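Local coordinates for N-formylglutamate amidohydrolase (Ralstonia eutropha, PDB 2Q7S), which binds a zinc ion and probably acts as a hydrolase of the N-formylglutamate amidohydrolase family, at residues His149-Tyr160 and Leu233-Arg244. Residues are numbered along the deposited sequence; the frame is centred on the assembly and turned at random.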
ATOM      1  N   HIS A 149       7.371   0.286   9.616  1.00 13.19           N
ATOM      2  CA  HIS A 149       6.582   1.411  10.124  1.00 16.04           C
ATOM      3  C   HIS A 149       7.384   2.538  10.768  1.00 16.36           C
ATOM      4  O   HIS A 149       7.071   3.741  10.537  1.00 14.33           O
ATOM      5  CB  HIS A 149       5.394   0.950  10.986  1.00 16.92           C
ATOM      6  CG  HIS A 149       4.167   0.819  10.164  1.00 27.50           C
ATOM      7  ND1 HIS A 149       3.267   1.849  10.023  1.00 27.12           N
ATOM      8  CD2 HIS A 149       3.793  -0.139   9.278  1.00 37.08           C
ATOM      9  CE1 HIS A 149       2.355   1.508   9.123  1.00 42.57           C
ATOM     10  NE2 HIS A 149       2.660   0.316   8.639  1.00 26.58           N
ATOM     11  N   ALA A 150       8.448   2.206  11.491  1.00 16.99           N
ATOM     12  CA  ALA A 150       9.396   3.256  11.952  1.00 17.80           C
ATOM     13  C   ALA A 150       9.941   4.125  10.779  1.00 18.08           C
ATOM     14  O   ALA A 150      10.055   5.359  10.917  1.00 14.70           O
ATOM     15  CB  ALA A 150      10.550   2.672  12.762  1.00 18.96           C
ATOM     16  N   ALA A 151      10.217   3.494   9.635  1.00 17.10           N
ATOM     17  CA  ALA A 151      10.789   4.207   8.460  1.00 19.16           C
ATOM     18  C   ALA A 151       9.721   5.137   7.925  1.00 18.35           C
ATOM     19  O   ALA A 151      10.027   6.284   7.610  1.00 15.29           O
ATOM     20  CB  ALA A 151      11.230   3.250   7.364  1.00 16.67           C
ATOM     21  N   LEU A 152       8.474   4.642   7.835  1.00 21.22           N
ATOM     22  CA  LEU A 152       7.312   5.468   7.367  1.00 19.59           C
ATOM     23  C   LEU A 152       7.080   6.656   8.292  1.00 19.54           C
ATOM     24  O   LEU A 152       6.936   7.792   7.842  1.00 18.60           O
ATOM     25  CB  LEU A 152       6.033   4.658   7.224  1.00 18.77           C
ATOM     26  CG  LEU A 152       4.776   5.368   6.663  1.00 22.25           C
ATOM     27  CD1 LEU A 152       5.037   5.982   5.236  1.00 13.73           C
ATOM     28  CD2 LEU A 152       3.616   4.439   6.649  1.00 18.73           C
ATOM     29  N   THR A 153       6.996   6.394   9.588  1.00 20.49           N
ATOM     30  CA  THR A 153       6.898   7.474  10.614  1.00 20.71           C
ATOM     31  C   THR A 153       7.989   8.527  10.474  1.00 20.23           C
ATOM     32  O   THR A 153       7.736   9.741  10.501  1.00 17.62           O
ATOM     33  CB  THR A 153       6.885   6.845  12.029  1.00 22.54           C
ATOM     34  OG1 THR A 153       5.724   6.008  12.106  1.00 16.73           O
ATOM     35  CG2 THR A 153       6.826   7.921  13.176  1.00 20.79           C
ATOM     36  N   GLU A 154       9.225   8.059  10.358  1.00 21.35           N
ATOM     37  CA  GLU A 154      10.368   8.957  10.279  1.00 17.24           C
ATOM     38  C   GLU A 154      10.220   9.815   9.066  1.00 15.85           C
ATOM     39  O   GLU A 154      10.519  10.985   9.131  1.00 15.25           O
ATOM     40  CB  GLU A 154      11.688   8.161  10.246  1.00 17.65           C
ATOM     41  CG  GLU A 154      12.904   8.962   9.928  1.00 24.86           C
ATOM     42  CD  GLU A 154      13.183  10.085  10.938  1.00 34.95           C
ATOM     43  OE1 GLU A 154      12.915   9.907  12.145  1.00 38.09           O
ATOM     44  OE2 GLU A 154      13.654  11.168  10.504  1.00 46.91           O
ATOM     45  N   ALA A 155       9.774   9.255   7.942  1.00 13.77           N
ATOM     46  CA  ALA A 155       9.618  10.039   6.697  1.00 14.99           C
ATOM     47  C   ALA A 155       8.458  11.014   6.788  1.00 13.31           C
ATOM     48  O   ALA A 155       8.547  12.176   6.411  1.00 13.97           O
ATOM     49  CB  ALA A 155       9.451   9.088   5.427  1.00 15.83           C
ATOM     50  N   VAL A 156       7.364  10.571   7.345  1.00 12.04           N
ATOM     51  CA  VAL A 156       6.176  11.431   7.426  1.00 11.44           C
ATOM     52  C   VAL A 156       6.425  12.590   8.427  1.00 15.05           C
ATOM     53  O   VAL A 156       6.201  13.743   8.113  1.00 19.64           O
ATOM     54  CB  VAL A 156       4.961  10.595   7.830  1.00 12.05           C
ATOM     55  CG1 VAL A 156       3.770  11.486   8.228  1.00 11.98           C
ATOM     56  CG2 VAL A 156       4.565   9.630   6.617  1.00 12.89           C
ATOM     57  N   GLU A 157       6.911  12.265   9.625  1.00 16.84           N
ATOM     58  CA  GLU A 157       7.168  13.273  10.644  1.00 17.23           C
ATOM     59  C   GLU A 157       8.349  14.197  10.310  1.00 16.88           C
ATOM     60  O   GLU A 157       8.338  15.345  10.712  1.00 21.33           O
ATOM     61  CB  GLU A 157       7.373  12.612  11.995  1.00 18.08           C
ATOM     62  CG  GLU A 157       6.184  11.862  12.511  1.00 20.37           C
ATOM     63  CD  GLU A 157       4.942  12.723  12.641  1.00 28.35           C
ATOM     64  OE1 GLU A 157       5.019  13.900  13.086  1.00 19.92           O
ATOM     65  OE2 GLU A 157       3.869  12.191  12.310  1.00 29.78           O
ATOM     66  N   GLY A 158       9.380  13.676   9.665  1.00 14.27           N
ATOM     67  CA  GLY A 158      10.453  14.463   9.178  1.00 12.91           C
ATOM     68  C   GLY A 158       9.990  15.505   8.154  1.00 15.46           C
ATOM     69  O   GLY A 158      10.343  16.659   8.263  1.00 13.74           O
ATOM     70  N   ALA A 159       9.234  15.064   7.150  1.00 13.78           N
ATOM     71  CA  ALA A 159       8.613  15.937   6.195  1.00 15.77           C
ATOM     72  C   ALA A 159       7.805  17.036   6.863  1.00 13.03           C
ATOM     73  O   ALA A 159       7.982  18.208   6.558  1.00 14.38           O
ATOM     74  CB  ALA A 159       7.715  15.125   5.219  1.00 13.46           C
ATOM     75  N   TYR A 160       6.917  16.656   7.785  1.00 12.81           N
ATOM     76  CA  TYR A 160       6.034  17.584   8.379  1.00 11.12           C
ATOM     77  C   TYR A 160       6.864  18.562   9.225  1.00 12.30           C
ATOM     78  O   TYR A 160       6.608  19.747   9.227  1.00 13.87           O
ATOM     79  CB  TYR A 160       4.998  16.864   9.270  1.00 15.51           C
ATOM     80  CG  TYR A 160       4.061  17.830   9.907  1.00 16.38           C
ATOM     81  CD1 TYR A 160       2.924  18.212   9.266  1.00 21.30           C
ATOM     82  CD2 TYR A 160       4.361  18.442  11.130  1.00 18.85           C
ATOM     83  CE1 TYR A 160       2.084  19.144   9.816  1.00 20.71           C
ATOM     84  CE2 TYR A 160       3.506  19.362  11.697  1.00 22.30           C
ATOM     85  CZ  TYR A 160       2.371  19.712  11.029  1.00 21.03           C
ATOM     86  OH  TYR A 160       1.481  20.619  11.584  1.00 29.15           O
ATOM     87  N   LEU A 233      -4.601   3.026   8.574  1.00 14.63           N
ATOM     88  CA  LEU A 233      -3.392   3.832   8.460  1.00 14.73           C
ATOM     89  C   LEU A 233      -3.707   5.218   7.831  1.00 12.96           C
ATOM     90  O   LEU A 233      -3.224   6.235   8.291  1.00 11.64           O
ATOM     91  CB  LEU A 233      -2.285   3.079   7.673  1.00 14.85           C
ATOM     92  CG  LEU A 233      -1.007   3.864   7.510  1.00 15.04           C
ATOM     93  CD1 LEU A 233      -0.338   4.191   8.913  1.00 15.91           C
ATOM     94  CD2 LEU A 233      -0.080   3.146   6.582  1.00 15.23           C
ATOM     95  N   ILE A 234      -4.575   5.253   6.830  1.00  9.61           N
ATOM     96  CA  ILE A 234      -4.867   6.478   6.071  1.00 14.28           C
ATOM     97  C   ILE A 234      -5.592   7.505   6.933  1.00 13.79           C
ATOM     98  O   ILE A 234      -5.314   8.685   6.839  1.00 16.85           O
ATOM     99  CB  ILE A 234      -5.719   6.168   4.786  1.00 16.93           C
ATOM    100  CG1 ILE A 234      -5.140   4.971   3.989  1.00 11.95           C
ATOM    101  CG2 ILE A 234      -5.922   7.397   3.950  1.00 15.56           C
ATOM    102  CD1 ILE A 234      -3.629   5.180   3.489  1.00 11.87           C
ATOM    103  N   ALA A 235      -6.501   7.029   7.793  1.00 13.97           N
ATOM    104  CA  ALA A 235      -7.231   7.861   8.754  1.00 13.07           C
ATOM    105  C   ALA A 235      -6.281   8.436   9.827  1.00 16.79           C
ATOM    106  O   ALA A 235      -6.513   9.531  10.352  1.00 17.23           O
ATOM    107  CB  ALA A 235      -8.311   7.064   9.405  1.00  9.85           C
ATOM    108  N   GLN A 236      -5.227   7.682  10.150  1.00 15.82           N
ATOM    109  CA  GLN A 236      -4.286   8.052  11.191  1.00 17.17           C
ATOM    110  C   GLN A 236      -3.294   9.062  10.714  1.00 17.09           C
ATOM    111  O   GLN A 236      -2.916   9.960  11.461  1.00 17.50           O
ATOM    112  CB  GLN A 236      -3.505   6.825  11.625  1.00 19.63           C
ATOM    113  CG  GLN A 236      -4.334   5.887  12.413  1.00 27.37           C
ATOM    114  CD  GLN A 236      -3.573   4.686  12.823  1.00 38.16           C
ATOM    115  OE1 GLN A 236      -2.562   4.313  12.182  1.00 35.25           O
ATOM    116  NE2 GLN A 236      -4.036   4.050  13.903  1.00 26.75           N
ATOM    117  N   ILE A 237      -2.834   8.879   9.478  1.00 17.67           N
ATOM    118  CA  ILE A 237      -1.856   9.798   8.871  1.00 17.04           C
ATOM    119  C   ILE A 237      -2.569  11.073   8.350  1.00 19.44           C
ATOM    120  O   ILE A 237      -2.153  12.208   8.664  1.00 18.36           O
ATOM    121  CB  ILE A 237      -1.029   9.123   7.796  1.00 19.72           C
ATOM    122  CG1 ILE A 237      -0.072   8.102   8.403  1.00 17.49           C
ATOM    123  CG2 ILE A 237      -0.188  10.150   6.987  1.00 18.26           C
ATOM    124  CD1 ILE A 237       0.695   7.292   7.336  1.00 14.97           C
ATOM    125  N   GLY A 238      -3.671  10.870   7.634  1.00 20.21           N
ATOM    126  CA  GLY A 238      -4.392  11.957   6.980  1.00 19.38           C
ATOM    127  C   GLY A 238      -5.332  12.695   7.879  1.00 22.13           C
ATOM    128  O   GLY A 238      -6.442  12.228   8.144  1.00 23.28           O
ATOM    129  N   ARG A 239      -4.883  13.854   8.360  1.00 22.64           N
ATOM    130  CA  ARG A 239      -5.737  14.772   9.096  1.00 21.45           C
ATOM    131  C   ARG A 239      -5.563  16.163   8.489  1.00 18.29           C
ATOM    132  O   ARG A 239      -4.796  16.990   9.007  1.00 17.63           O
ATOM    133  CB  ARG A 239      -5.337  14.773  10.563  1.00 21.94           C
ATOM    134  CG  ARG A 239      -5.322  13.389  11.196  1.00 25.95           C
ATOM    135  CD  ARG A 239      -4.508  13.402  12.447  1.00 27.89           C
ATOM    136  NE  ARG A 239      -3.220  12.803  12.235  1.00 33.36           N
ATOM    137  CZ  ARG A 239      -2.092  13.177  12.818  1.00 27.96           C
ATOM    138  NH1 ARG A 239      -2.033  14.184  13.660  1.00 25.43           N
ATOM    139  NH2 ARG A 239      -0.999  12.521  12.529  1.00 33.64           N
ATOM    140  N   PRO A 240      -6.265  16.435   7.381  1.00 15.77           N
ATOM    141  CA  PRO A 240      -5.982  17.645   6.632  1.00 16.76           C
ATOM    142  C   PRO A 240      -6.073  18.979   7.384  1.00 17.57           C
ATOM    143  O   PRO A 240      -5.449  19.943   6.957  1.00 20.53           O
ATOM    144  CB  PRO A 240      -6.978  17.573   5.479  1.00 15.40           C
ATOM    145  CG  PRO A 240      -7.269  16.134   5.345  1.00 15.27           C
ATOM    146  CD  PRO A 240      -7.325  15.653   6.737  1.00 18.43           C
ATOM    147  N   ALA A 241      -6.825  19.032   8.475  1.00 20.49           N
ATOM    148  CA  ALA A 241      -6.948  20.243   9.279  1.00 21.12           C
ATOM    149  C   ALA A 241      -5.628  20.544  10.020  1.00 20.68           C
ATOM    150  O   ALA A 241      -5.464  21.621  10.559  1.00 21.93           O
ATOM    151  CB  ALA A 241      -8.098  20.089  10.258  1.00 22.68           C
ATOM    152  N   GLU A 242      -4.692  19.583  10.039  1.00 17.83           N
ATOM    153  CA  GLU A 242      -3.399  19.758  10.637  1.00 17.56           C
ATOM    154  C   GLU A 242      -2.367  19.816   9.546  1.00 15.83           C
ATOM    155  O   GLU A 242      -1.172  19.780   9.816  1.00 18.53           O
ATOM    156  CB  GLU A 242      -3.088  18.572  11.543  1.00 17.20           C
ATOM    157  CG  GLU A 242      -3.988  18.428  12.717  1.00 24.35           C
ATOM    158  CD  GLU A 242      -3.650  17.202  13.512  1.00 24.67           C
ATOM    159  OE1 GLU A 242      -2.440  16.983  13.782  1.00 30.48           O
ATOM    160  OE2 GLU A 242      -4.583  16.457  13.858  1.00 28.19           O
ATOM    161  N   ARG A 243      -2.840  19.840   8.307  1.00 15.41           N
ATOM    162  CA  ARG A 243      -2.010  19.857   7.109  1.00 15.59           C
ATOM    163  C   ARG A 243      -1.235  18.569   6.848  1.00 12.83           C
ATOM    164  O   ARG A 243      -0.180  18.562   6.178  1.00 13.59           O
ATOM    165  CB  ARG A 243      -1.118  21.087   7.104  1.00 16.37           C
ATOM    166  CG  ARG A 243      -1.934  22.352   7.251  1.00 18.30           C
ATOM    167  CD  ARG A 243      -1.065  23.574   7.376  1.00 22.36           C
ATOM    168  NE  ARG A 243      -0.091  23.723   6.289  1.00 27.83           N
ATOM    169  CZ  ARG A 243      -0.404  23.920   5.009  1.00 23.76           C
ATOM    170  NH1 ARG A 243      -1.665  23.999   4.615  1.00 38.73           N
ATOM    171  NH2 ARG A 243       0.555  24.073   4.114  1.00 18.90           N
ATOM    172  N   ARG A 244      -1.790  17.473   7.345  1.00 12.25           N
ATOM    173  CA  ARG A 244      -1.268  16.138   7.127  1.00 13.26           C
ATOM    174  C   ARG A 244      -2.319  15.463   6.255  1.00 12.83           C
ATOM    175  O   ARG A 244      -3.500  15.483   6.580  1.00 14.16           O
ATOM    176  CB  ARG A 244      -1.090  15.391   8.432  1.00 12.15           C
ATOM    177  CG  ARG A 244      -0.142  16.062   9.430  1.00 12.16           C
ATOM    178  CD  ARG A 244      -0.361  15.551  10.804  1.00 11.23           C
ATOM    179  NE  ARG A 244       0.717  15.958  11.712  1.00 13.98           N
ATOM    180  CZ  ARG A 244       1.874  15.308  11.847  1.00 13.14           C
ATOM    181  NH1 ARG A 244       2.135  14.230  11.134  1.00 15.45           N
ATOM    182  NH2 ARG A 244       2.797  15.748  12.693  1.00 13.82           N
TER
HETATM  183  O   HOH W   1       1.574  12.665  13.898  1.00 40.47           O
HETATM  184  O   HOH W   2      -0.113  18.235  13.465  1.00 32.27           O
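R244, the first residue of strand 244-252, reaches across to helix 134-163 and meets both Y160 and E157. From CB its chain runs extended to NE. CG lies beyond the rim of the tyrosine ring, 3.7 Å from Y160 CD1, and CD lies over one face of the R239 guanidinium, toward its rim. NE gives its proton to a water, 3.0 Å away, that itself donates to E242 OE1. CZ sits above the Y160 ring, 4.0 Å from its centroid; guanidinium and ring are stacked with planes 18° apart, a cation-pi contact. The two terminal nitrogens grip E157 end-on, one to each oxygen. NH2 meets the syn lone pair of OE1 at 2.9 Å, nearly in the guanidinium plane and almost straight (164°). NH1 reaches OE2 at an equal distance, but the bond is more bent (141°) and tilted out of both planes. A bend at chi2 of E157 helps turn its carboxylate to the arginine.

R239 extends the network: NH1 forms a salt bridge with E242 OE1, while NH2 is linked to E157 OE2 through a second water. Toward the start of the helix the contact becomes apolar. L152 CD2 meets L233 CD2 tip to tip at 3.9 Å and also touches I237 CD1, and L233 CD1 lies at the edge of the H149 imidazole, whose NE2 is bonded to P84 O. L152 and V156 also pack on V27 and I237 on H168, so this apolar end borders the central mixed sheet; the L233 side chain is about 7 Å from that of H172, a zinc ligand. With E157 paired directly and E242 reached mainly through water, the charge of R244 is probably largely balanced, its guanidinium held by E157 along its end and by Y160 across one face.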